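Local coordinates for conserved hypothetical protein (Pseudomonas aeruginosa PAO1, PDB 1TE5) that is of unknown function but, as a predicted class-II glutamine amidotransferase, probably releases ammonia from glutamine for transfer to an acceptor substrate, at residues Ile174-Gly177 with Asp178-Phe181. Numbering follows the deposited sequence.
Sequences ISDG and DWLF
D176 and W179 meet across the turn of a beta hairpin, a worked example of how one carboxylate can serve a chain reversal by accepting from its backbone and stacking on a ring. The D176 side chain can be followed outward. Its CB rests 3.7 Å from W179 CZ2; CG then sits between the backbone N and the carbonyl carbon (chi1 79°), which swings the carboxylate back over the turn and lays it on one face of the indole, the two planes 24° apart. D176 OD1 lies above that face, offset toward the rim, and accepts from D178 N at 2.7 Å, a donor on its anti side and well out of the carboxylate plane; W179 N adds a weak bond to the same oxygen. D176 OD2 comes within 3.3 Å of W179 NE1 and also lies near the carboxylate of D178, whose OD2 pairs with R101.

S175 works on the same loop. Its OG donates to W179 O at 2.8 Å and accepts from G177 N; the latter bond makes an ST turn. Behind the loop the strands join at the antiparallel hydrogen-bonded pair I174 and F181, where I174 N meets F181 O at 2.9 Å in the carbonyl plane. Their side chains run together, I174 CD1 at the edge of the F181 ring; F181 packs on helix 150-165, I174 on strand 101-108.

Two acidic groups so close, with D176 buried and D178 partly exposed, would probably be costly if both were bare; D178 N, weakly helped by W179 N, and the R101 salt bridge to D178 OD2 probably offset that charge.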
ATOM      1  N   ILE A 174      13.544  -1.550  -9.256  1.00 25.03           N
ATOM      2  CA  ILE A 174      12.624  -2.660  -9.023  1.00 24.49           C
ATOM      3  C   ILE A 174      13.128  -3.473  -7.835  1.00 21.43           C
ATOM      4  O   ILE A 174      14.332  -3.608  -7.637  1.00 20.77           O
ATOM      5  CB  ILE A 174      12.516  -3.553 -10.272  1.00 21.23           C
ATOM      6  CG1 ILE A 174      12.138  -2.694 -11.480  1.00 27.57           C
ATOM      7  CG2 ILE A 174      11.476  -4.635 -10.043  1.00 21.71           C
ATOM      8  CD1 ILE A 174      12.316  -3.375 -12.801  1.00 28.70           C
ATOM      9  N   SER A 175      12.206  -4.039  -7.068  1.00 24.94           N
ATOM     10  CA  SER A 175      12.612  -4.799  -5.923  1.00 24.42           C
ATOM     11  C   SER A 175      11.523  -5.756  -5.514  1.00 26.26           C
ATOM     12  O   SER A 175      10.354  -5.525  -5.831  1.00 27.26           O
ATOM     13  CB  SER A 175      12.922  -3.855  -4.761  1.00 23.90           C
ATOM     14  OG  SER A 175      13.195  -4.545  -3.556  1.00 28.33           O
ATOM     15  N   ASP A 176      11.912  -6.891  -4.969  1.00 23.48           N
ATOM     16  CA  ASP A 176      10.921  -7.813  -4.432  1.00 23.98           C
ATOM     17  C   ASP A 176      11.028  -7.835  -2.892  1.00 23.62           C
ATOM     18  O   ASP A 176      10.472  -8.713  -2.222  1.00 25.90           O
ATOM     19  CB  ASP A 176      11.232  -9.214  -4.976  1.00 20.71           C
ATOM     20  CG  ASP A 176      12.366  -9.964  -4.280  1.00 26.93           C
ATOM     21  OD1 ASP A 176      13.251  -9.326  -3.673  1.00 27.37           O
ATOM     22  OD2 ASP A 176      12.378 -11.215  -4.358  1.00 31.16           O
ATOM     23  N   GLY A 177      11.776  -6.871  -2.355  1.00 26.94           N
ATOM     24  CA  GLY A 177      11.965  -6.769  -0.923  1.00 28.37           C
ATOM     25  C   GLY A 177      13.314  -7.299  -0.485  1.00 30.13           C
ATOM     26  O   GLY A 177      13.744  -7.037   0.638  1.00 31.88           O
ATOM     27  N   ASP A 178      13.931  -8.122  -1.332  1.00 26.38           N
ATOM     28  CA  ASP A 178      15.250  -8.696  -1.056  1.00 28.10           C
ATOM     29  C   ASP A 178      16.288  -7.823  -1.755  1.00 24.74           C
ATOM     30  O   ASP A 178      17.033  -7.069  -1.128  1.00 23.83           O
ATOM     31  CB  ASP A 178      15.379 -10.132  -1.622  1.00 30.53           C
ATOM     32  CG  ASP A 178      14.631 -11.179  -0.808  1.00 31.88           C
ATOM     33  OD1 ASP A 178      14.264 -12.224  -1.400  1.00 36.29           O
ATOM     34  OD2 ASP A 178      14.440 -10.981   0.408  1.00 27.65           O
ATOM     35  N   TRP A 179      16.373  -8.023  -3.063  1.00 23.05           N
ATOM     36  CA  TRP A 179      17.291  -7.302  -3.910  1.00 21.65           C
ATOM     37  C   TRP A 179      16.643  -6.050  -4.468  1.00 22.60           C
ATOM     38  O   TRP A 179      15.418  -5.921  -4.494  1.00 23.20           O
ATOM     39  CB  TRP A 179      17.740  -8.203  -5.062  1.00 20.83           C
ATOM     40  CG  TRP A 179      16.612  -8.984  -5.672  1.00 18.19           C
ATOM     41  CD1 TRP A 179      16.244 -10.264  -5.368  1.00 16.57           C
ATOM     42  CD2 TRP A 179      15.666  -8.511  -6.644  1.00 21.45           C
ATOM     43  NE1 TRP A 179      15.123 -10.613  -6.088  1.00 20.77           N
ATOM     44  CE2 TRP A 179      14.750  -9.555  -6.876  1.00 20.14           C
ATOM     45  CE3 TRP A 179      15.499  -7.303  -7.330  1.00 21.77           C
ATOM     46  CZ2 TRP A 179      13.687  -9.430  -7.764  1.00 19.48           C
ATOM     47  CZ3 TRP A 179      14.440  -7.178  -8.209  1.00 23.96           C
ATOM     48  CH2 TRP A 179      13.546  -8.235  -8.417  1.00 24.29           C
ATOM     49  N   LEU A 180      17.476  -5.161  -4.984  1.00 26.11           N
ATOM     50  CA  LEU A 180      17.005  -3.925  -5.563  1.00 25.14           C
ATOM     51  C   LEU A 180      17.668  -3.797  -6.912  1.00 25.48           C
ATOM     52  O   LEU A 180      18.865  -3.552  -6.996  1.00 23.37           O
ATOM     53  CB  LEU A 180      17.384  -2.749  -4.654  1.00 27.86           C
ATOM     54  CG  LEU A 180      17.082  -1.308  -5.067  1.00 25.90           C
ATOM     55  CD1 LEU A 180      15.769  -1.206  -5.794  1.00 29.13           C
ATOM     56  CD2 LEU A 180      17.058  -0.455  -3.821  1.00 25.39           C
ATOM     57  N   PHE A 181      16.899  -4.041  -7.963  1.00 26.06           N
ATOM     58  CA  PHE A 181      17.384  -3.949  -9.326  1.00 25.02           C
ATOM     59  C   PHE A 181      17.385  -2.491  -9.774  1.00 25.82           C
ATOM     60  O   PHE A 181      16.408  -1.770  -9.603  1.00 21.76           O
ATOM     61  CB  PHE A 181      16.506  -4.788 -10.249  1.00 24.57           C
ATOM     62  CG  PHE A 181      16.926  -4.762 -11.690  1.00 26.53           C
ATOM     63  CD1 PHE A 181      16.127  -4.148 -12.646  1.00 26.57           C
ATOM     64  CD2 PHE A 181      18.101  -5.377 -12.096  1.00 27.45           C
ATOM     65  CE1 PHE A 181      16.488  -4.147 -13.984  1.00 29.83           C
ATOM     66  CE2 PHE A 181      18.472  -5.381 -13.440  1.00 31.44           C
ATOM     67  CZ  PHE A 181      17.662  -4.764 -14.382  1.00 31.79           C
TER